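Long-range contacts in elicitor protein Hrip2 (Magnaporthe oryzae, PDB 5FID), which is a protein elicitor of the rice blast fungus, probably secreted and recognised by plants as a trigger of their defence responses: residues V18-D24 with S47-V53; D74-L80 with K121-L127. The protein carries 1 engineered substitution. All blocks are in the same frame, centred on the assembly; numbering follows the deposited sequence.

Contact 1. Residues V18-D24 with S47-V53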
loop_
_atom_site.group_PDB
_atom_site.type_symbol
_atom_site.label_atom_id
_atom_site.label_comp_id
_atom_site.label_asym_id
_atom_site.label_seq_id
_atom_site.Cartn_x
_atom_site.Cartn_y
_atom_site.Cartn_z
ATOM N N VAL A 18 9.134 -20.181 -10.944
ATOM C CA VAL A 18 8.097 -19.386 -10.305
ATOM C C VAL A 18 7.037 -20.316 -9.737
ATOM O O VAL A 18 6.674 -21.301 -10.376
ATOM C CB VAL A 18 7.438 -18.433 -11.333
ATOM C CG1 VAL A 18 6.338 -17.600 -10.676
ATOM C CG2 VAL A 18 8.478 -17.512 -11.948
ATOM N N GLN A 19 6.559 -20.028 -8.527
ATOM C CA GLN A 19 5.459 -20.802 -7.952
ATOM C C GLN A 19 4.650 -19.967 -6.957
ATOM O O GLN A 19 5.208 -19.171 -6.181
ATOM C CB GLN A 19 5.964 -22.092 -7.287
ATOM C CG GLN A 19 4.862 -23.085 -6.945
ATOM C CD GLN A 19 5.399 -24.401 -6.411
ATOM O OE1 GLN A 19 6.547 -24.481 -5.968
ATOM N NE2 GLN A 19 4.569 -25.453 -6.461
ATOM N N SER A 20 3.330 -20.149 -6.989
ATOM C CA SER A 20 2.416 -19.368 -6.157
ATOM C C SER A 20 1.935 -20.161 -4.950
ATOM O O SER A 20 1.576 -21.340 -5.062
ATOM C CB SER A 20 1.210 -18.900 -6.980
ATOM O OG SER A 20 0.422 -17.971 -6.242
ATOM N N PHE A 21 1.931 -19.498 -3.798
ATOM C CA PHE A 21 1.593 -20.123 -2.529
ATOM C C PHE A 21 0.444 -19.361 -1.890
ATOM O O PHE A 21 0.673 -18.371 -1.188
ATOM C CB PHE A 21 2.816 -20.086 -1.609
ATOM C CG PHE A 21 3.969 -20.884 -2.126
ATOM C CD1 PHE A 21 4.774 -20.388 -3.139
ATOM C CD2 PHE A 21 4.233 -22.144 -1.623
ATOM C CE1 PHE A 21 5.818 -21.133 -3.645
ATOM C CE2 PHE A 21 5.285 -22.887 -2.115
ATOM C CZ PHE A 21 6.080 -22.382 -3.124
ATOM N N PRO A 22 -0.797 -19.823 -2.134
ATOM C CA PRO A 22 -2.017 -19.140 -1.693
ATOM C C PRO A 22 -2.030 -18.859 -0.192
ATOM O O PRO A 22 -1.640 -19.729 0.597
ATOM C CB PRO A 22 -3.120 -20.137 -2.046
ATOM C CG PRO A 22 -2.566 -20.917 -3.198
ATOM C CD PRO A 22 -1.093 -21.046 -2.903
ATOM N N TYR A 23 -2.470 -17.663 0.194
ATOM C CA TYR A 23 -2.544 -17.313 1.609
ATOM C C TYR A 23 -3.521 -18.190 2.382
ATOM O O TYR A 23 -3.354 -18.388 3.590
ATOM C CB TYR A 23 -2.926 -15.836 1.790
ATOM C CG TYR A 23 -1.804 -14.859 1.514
ATOM C CD1 TYR A 23 -0.501 -15.163 1.863
ATOM C CD2 TYR A 23 -2.050 -13.631 0.912
ATOM C CE1 TYR A 23 0.536 -14.272 1.618
ATOM C CE2 TYR A 23 -1.013 -12.729 0.653
ATOM C CZ TYR A 23 0.277 -13.064 1.012
ATOM O OH TYR A 23 1.318 -12.188 0.781
ATOM N N ASP A 24 -4.544 -18.713 1.711
ATOM C CA ASP A 24 -5.555 -19.502 2.432
ATOM C C ASP A 24 -5.178 -20.975 2.577
ATOM O O ASP A 24 -5.983 -21.785 3.041
ATOM C CB ASP A 24 -6.944 -19.373 1.794
ATOM C CG ASP A 24 -7.012 -19.958 0.386
ATOM O OD1 ASP A 24 -6.024 -20.559 -0.091
ATOM O OD2 ASP A 24 -8.078 -19.838 -0.256
ATOM N N SER A 47 -7.980 -15.380 -1.991
ATOM C CA SER A 47 -7.287 -15.184 -0.718
ATOM C C SER A 47 -5.992 -14.388 -0.824
ATOM O O SER A 47 -5.411 -14.018 0.194
ATOM C CB SER A 47 -6.952 -16.542 -0.089
ATOM O OG SER A 47 -5.968 -17.268 -0.852
ATOM N N GLY A 48 -5.529 -14.146 -2.044
ATOM C CA GLY A 48 -4.218 -13.547 -2.224
ATOM C C GLY A 48 -3.156 -14.634 -2.243
ATOM O O GLY A 48 -3.445 -15.803 -1.969
ATOM N N SER A 49 -1.918 -14.264 -2.549
ATOM C CA SER A 49 -0.872 -15.273 -2.669
ATOM C C SER A 49 0.519 -14.683 -2.549
ATOM O O SER A 49 0.713 -13.479 -2.714
ATOM C CB SER A 49 -0.999 -15.993 -4.012
ATOM O OG SER A 49 -0.332 -17.246 -3.979
ATOM N N THR A 50 1.475 -15.557 -2.256
ATOM C CA THR A 50 2.888 -15.239 -2.355
ATOM C C THR A 50 3.472 -15.953 -3.568
ATOM O O THR A 50 3.425 -17.185 -3.662
ATOM C CB THR A 50 3.641 -15.698 -1.095
ATOM O OG1 THR A 50 3.173 -14.942 0.028
ATOM C CG2 THR A 50 5.138 -15.482 -1.257
ATOM N N VAL A 51 4.018 -15.190 -4.507
ATOM C CA VAL A 51 4.624 -15.799 -5.690
ATOM C C VAL A 51 6.143 -15.784 -5.536
ATOM O O VAL A 51 6.762 -14.719 -5.596
ATOM C CB VAL A 51 4.216 -15.052 -6.976
ATOM C CG1 VAL A 51 4.814 -15.728 -8.193
ATOM C CG2 VAL A 51 2.702 -15.028 -7.115
ATOM N N LYS A 52 6.744 -16.957 -5.320
ATOM C CA LYS A 52 8.205 -17.048 -5.208
ATOM C C LYS A 52 8.839 -17.071 -6.588
ATOM O O LYS A 52 8.277 -17.649 -7.514
ATOM C CB LYS A 52 8.621 -18.312 -4.453
ATOM C CG LYS A 52 8.098 -18.422 -3.038
ATOM C CD LYS A 52 8.621 -19.702 -2.390
ATOM C CE LYS A 52 8.117 -19.852 -0.947
ATOM N NZ LYS A 52 8.619 -21.141 -0.360
ATOM N N VAL A 53 10.007 -16.434 -6.713
ATOM C CA VAL A 53 10.732 -16.330 -7.976
ATOM C C VAL A 53 12.204 -16.568 -7.683
ATOM O O VAL A 53 12.811 -15.856 -6.890
ATOM C CB VAL A 53 10.576 -14.925 -8.603
ATOM C CG1 VAL A 53 11.255 -14.873 -9.958
ATOM C CG2 VAL A 53 9.097 -14.561 -8.740
HETATM O O HOH W 1 -7.788 -18.298 -2.598
#

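Contact 2. Residues D74-L80 with K121-L127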
loop_
_atom_site.group_PDB
_atom_site.type_symbol
_atom_site.label_atom_id
_atom_site.label_comp_id
_atom_site.label_asym_id
_atom_site.label_seq_id
_atom_site.Cartn_x
_atom_site.Cartn_y
_atom_site.Cartn_z
ATOM N N ASP A 74 -12.345 -0.970 -2.491
ATOM C CA ASP A 74 -12.057 -1.939 -3.529
ATOM C C ASP A 74 -10.641 -1.735 -4.051
ATOM O O ASP A 74 -10.466 -1.168 -5.120
ATOM C CB ASP A 74 -13.037 -1.750 -4.689
ATOM C CG ASP A 74 -14.466 -2.110 -4.324
ATOM O OD1 ASP A 74 -15.332 -2.020 -5.223
ATOM O OD2 ASP A 74 -14.723 -2.492 -3.162
ATOM N N TYR A 75 -9.643 -2.184 -3.291
ATOM C CA TYR A 75 -8.239 -2.038 -3.667
ATOM C C TYR A 75 -7.568 -3.396 -3.831
ATOM O O TYR A 75 -7.931 -4.373 -3.158
ATOM C CB TYR A 75 -7.448 -1.306 -2.583
ATOM C CG TYR A 75 -7.774 0.156 -2.372
ATOM C CD1 TYR A 75 -8.492 0.891 -3.316
ATOM C CD2 TYR A 75 -7.324 0.812 -1.234
ATOM C CE1 TYR A 75 -8.761 2.246 -3.106
ATOM C CE2 TYR A 75 -7.593 2.168 -1.018
ATOM C CZ TYR A 75 -8.308 2.872 -1.962
ATOM O OH TYR A 75 -8.576 4.210 -1.739
ATOM N N GLY A 76 -6.569 -3.439 -4.706
ATOM C CA GLY A 76 -5.685 -4.585 -4.808
ATOM C C GLY A 76 -4.354 -4.157 -4.221
ATOM O O GLY A 76 -3.960 -3.006 -4.393
ATOM N N TYR A 77 -3.670 -5.064 -3.527
ATOM C CA TYR A 77 -2.419 -4.732 -2.866
ATOM C C TYR A 77 -1.307 -5.603 -3.439
ATOM O O TYR A 77 -1.543 -6.753 -3.788
ATOM C CB TYR A 77 -2.561 -4.943 -1.356
ATOM C CG TYR A 77 -3.703 -4.146 -0.737
ATOM C CD1 TYR A 77 -3.576 -2.784 -0.484
ATOM C CD2 TYR A 77 -4.907 -4.753 -0.413
ATOM C CE1 TYR A 77 -4.622 -2.055 0.088
ATOM C CE2 TYR A 77 -5.950 -4.029 0.146
ATOM C CZ TYR A 77 -5.801 -2.688 0.397
ATOM O OH TYR A 77 -6.842 -1.978 0.960
ATOM N N TYR A 78 -0.103 -5.051 -3.553
ATOM C CA TYR A 78 1.004 -5.760 -4.188
ATOM C C TYR A 78 2.318 -5.353 -3.536
ATOM O O TYR A 78 2.520 -4.187 -3.188
ATOM C CB TYR A 78 1.052 -5.477 -5.701
ATOM C CG TYR A 78 0.841 -4.017 -6.012
ATOM C CD1 TYR A 78 -0.438 -3.483 -6.060
ATOM C CD2 TYR A 78 1.914 -3.168 -6.230
ATOM C CE1 TYR A 78 -0.648 -2.142 -6.312
ATOM C CE2 TYR A 78 1.711 -1.828 -6.490
ATOM C CZ TYR A 78 0.430 -1.322 -6.526
ATOM O OH TYR A 78 0.222 0.026 -6.772
ATOM N N GLU A 79 3.212 -6.324 -3.380
ATOM C CA GLU A 79 4.478 -6.115 -2.696
ATOM C C GLU A 79 5.572 -6.819 -3.480
ATOM O O GLU A 79 5.434 -7.993 -3.828
ATOM C CB GLU A 79 4.407 -6.703 -1.286
ATOM C CG GLU A 79 5.724 -6.683 -0.498
ATOM C CD GLU A 79 5.586 -7.278 0.897
ATOM O OE1 GLU A 79 4.568 -7.962 1.170
ATOM O OE2 GLU A 79 6.499 -7.064 1.738
ATOM N N LEU A 80 6.648 -6.097 -3.767
ATOM C CA LEU A 80 7.828 -6.686 -4.394
ATOM C C LEU A 80 8.887 -6.828 -3.311
ATOM O O LEU A 80 9.479 -5.839 -2.891
ATOM C CB LEU A 80 8.338 -5.785 -5.523
ATOM C CG LEU A 80 9.566 -6.298 -6.285
ATOM C CD1 LEU A 80 9.238 -7.597 -7.003
ATOM C CD2 LEU A 80 10.048 -5.249 -7.287
ATOM N N LYS A 121 7.383 -2.316 2.033
ATOM C CA LYS A 121 6.882 -1.509 0.937
ATOM C C LYS A 121 5.788 -2.301 0.257
ATOM O O LYS A 121 6.046 -3.286 -0.429
ATOM C CB LYS A 121 8.016 -1.121 -0.018
ATOM C CG LYS A 121 8.946 -0.067 0.595
ATOM C CD LYS A 121 10.016 0.407 -0.369
ATOM C CE LYS A 121 10.845 1.532 0.256
ATOM N NZ LYS A 121 11.960 1.953 -0.656
ATOM N N VAL A 122 4.553 -1.888 0.522
ATOM C CA VAL A 122 3.370 -2.556 0.013
ATOM C C VAL A 122 2.492 -1.443 -0.513
ATOM O O VAL A 122 2.332 -0.432 0.160
ATOM C CB VAL A 122 2.654 -3.334 1.147
ATOM C CG1 VAL A 122 1.417 -4.066 0.629
ATOM C CG2 VAL A 122 3.600 -4.329 1.780
ATOM N N TYR A 123 1.961 -1.599 -1.724
ATOM C CA TYR A 123 1.134 -0.555 -2.321
ATOM C C TYR A 123 -0.266 -1.040 -2.658
ATOM O O TYR A 123 -0.459 -2.222 -2.964
ATOM C CB TYR A 123 1.793 0.024 -3.577
ATOM C CG TYR A 123 3.170 0.586 -3.336
ATOM C CD1 TYR A 123 3.366 1.661 -2.483
ATOM C CD2 TYR A 123 4.272 0.056 -3.973
ATOM C CE1 TYR A 123 4.633 2.183 -2.266
ATOM C CE2 TYR A 123 5.539 0.568 -3.759
ATOM C CZ TYR A 123 5.710 1.627 -2.903
ATOM O OH TYR A 123 6.970 2.136 -2.699
ATOM N N GLY A 124 -1.227 -0.117 -2.598
ATOM C CA GLY A 124 -2.603 -0.379 -2.989
ATOM C C GLY A 124 -3.022 0.396 -4.235
ATOM O O GLY A 124 -2.479 1.466 -4.536
ATOM N N CYS A 125 -4.003 -0.142 -4.957
ATOM C CA CYS A 125 -4.468 0.450 -6.199
ATOM C C CYS A 125 -5.917 0.017 -6.422
ATOM O O CYS A 125 -6.262 -1.130 -6.147
ATOM C CB CYS A 125 -3.585 -0.063 -7.346
ATOM S SG CYS A 125 -3.873 0.646 -8.969
ATOM N N PRO A 126 -6.773 0.932 -6.919
ATOM C CA PRO A 126 -8.172 0.598 -7.217
ATOM C C PRO A 126 -8.320 -0.587 -8.163
ATOM O O PRO A 126 -7.613 -0.675 -9.174
ATOM C CB PRO A 126 -8.677 1.850 -7.923
ATOM C CG PRO A 126 -7.878 2.959 -7.312
ATOM C CD PRO A 126 -6.501 2.370 -7.087
ATOM N N LEU A 127 -9.249 -1.482 -7.843
ATOM C CA LEU A 127 -9.505 -2.658 -8.667
ATOM C C LEU A 127 -10.271 -2.251 -9.924
ATOM O O LEU A 127 -10.981 -1.237 -9.913
ATOM C CB LEU A 127 -10.329 -3.677 -7.872
ATOM C CG LEU A 127 -9.677 -4.249 -6.615
ATOM C CD1 LEU A 127 -10.646 -5.146 -5.861
ATOM C CD2 LEU A 127 -8.417 -5.020 -7.008
HETATM O O HOH W 2 -12.059 0.118 -7.869
#

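Contact 1. Residues V18-D24 with S47-V53
Val18 CG1 presses on Val51 CG1 at 3.5 Å, tighter than usual for two carbons, on the inward face of two antiparallel strands, with Phe40 of strand 39-43 touching Val18. Along the same face Ser20 and Ser49 meet hydroxyl to hydroxyl; the pair is modelled unusually close, so its exact length is doubtful. With chi1 near 180° in both serines, the hydroxyls swing beside their carbonyl carbons and toward each other; Glu42 of strand 39-43 is a further partner of Ser20. Such a division into a lined inner face and a more open outer one is what a two-sheet beta fold produces, and here the pair lies within the six-stranded antiparallel sheet, flanked by strands 32-34 and 63-69. Backbone bonds at Gln19–Lys52 and Phe21–Thr50 set the register. On the outer face, the extended Lys52 chain runs at about a right angle to Phe21, laying CE over one ring face and NZ 4.3 Å from the ring centroid, a cation-pi contact, while Thr50 O sits at the ring edge. Beyond the strands, Tyr23 N donates nearly straight (174°) to Gly48 O, a carbonyl that also takes the Ser47 hydroxyl. The Tyr23 ring lies with one face over the Ser49–Thr50 peptide, and its other neighbours include Asn72 of the second subunit. The solvent side is the exposed Asp24 end: Asp24 N reaches Ser47 OG at 3.3 Å, a water bridges Asp24 OD2 to Ser47 N, and Asp24 OD1 hydrogen-bonds to Ser26 OG.

Contact 2. Residues D74-L80 with K121-L127
Gly76 and Cys125 form the polar centre of this pairing: Gly76 N donates to Cys125 O at 2.7 Å with an N-H...O angle of 170°, and Cys125 N returns a more bent bond to Gly76 O. The same two-way exchange recurs at Tyr78 and Tyr123, where Tyr123 N points almost straight (177°) at Tyr78 O. On the other side of the Gly76–Cys125 pair, Leu127 N hydrogen-bonds to Asp74 O at 3.0 Å, and a water held by Leu127 O adds a weak link to that carbonyl. Outward from this ladder, the Tyr78 ring folds over the neighbouring strand. Its CG stands between the backbone N and the carbonyl carbon (chi1 44°), a setting that lays one ring face above Tyr123 O, while Cys125 CB lies at the ring edge, 3.7 Å from Tyr78 CE1. Tyr123 CB packs against Tyr78 CE2 at 3.5 Å, and Tyr78 OH hydrogen-bonds to Gln102 O. Leu127 turns back across the first strand, bringing CD2 to 3.3 Å from Gly76 N, close over a residue that has no side chain to obstruct it. On the other face Tyr77 CD1 rests on Gly124 CA at 3.6 Å, one bare glycine thus serving each face. Val122 CG2 lies against the Glu79 carboxylate, whose oxygens find polar partners in Ser115 and Lys120 of the same chain and in Tyr75 of the second subunit. Tyr77 stacks on its counterpart there. The arrangement is an antiparallel pairing in which 123-126, tied to Cys101 by the Cys125 disulfide, ends the six-stranded sheet within this chain, while Val122 and Gly124 hydrogen-bond through their backbones to the second subunit.

From the N terminus, strand 16-22 is followed by an excursion through strands 32-34 and 39-43 before the chain returns as strand 49-54, and contact 1 closes that loop; 22 residues separate segments 18-24 and 47-53. Strand 63-69 then adds itself alongside, and 75-81 beside it. A longer excursion, which includes strands 93-96 and 104-106 of the other sheet, comes back at 123-126, where contact 2 closes the second loop; 40 residues separate 74-80 and 121-127. The two loops follow one another without nesting or crossing. Both contacts belong to the six-stranded antiparallel sheet, their centres about 15 Å apart with strand 63-69 between them, and both touch the second subunit.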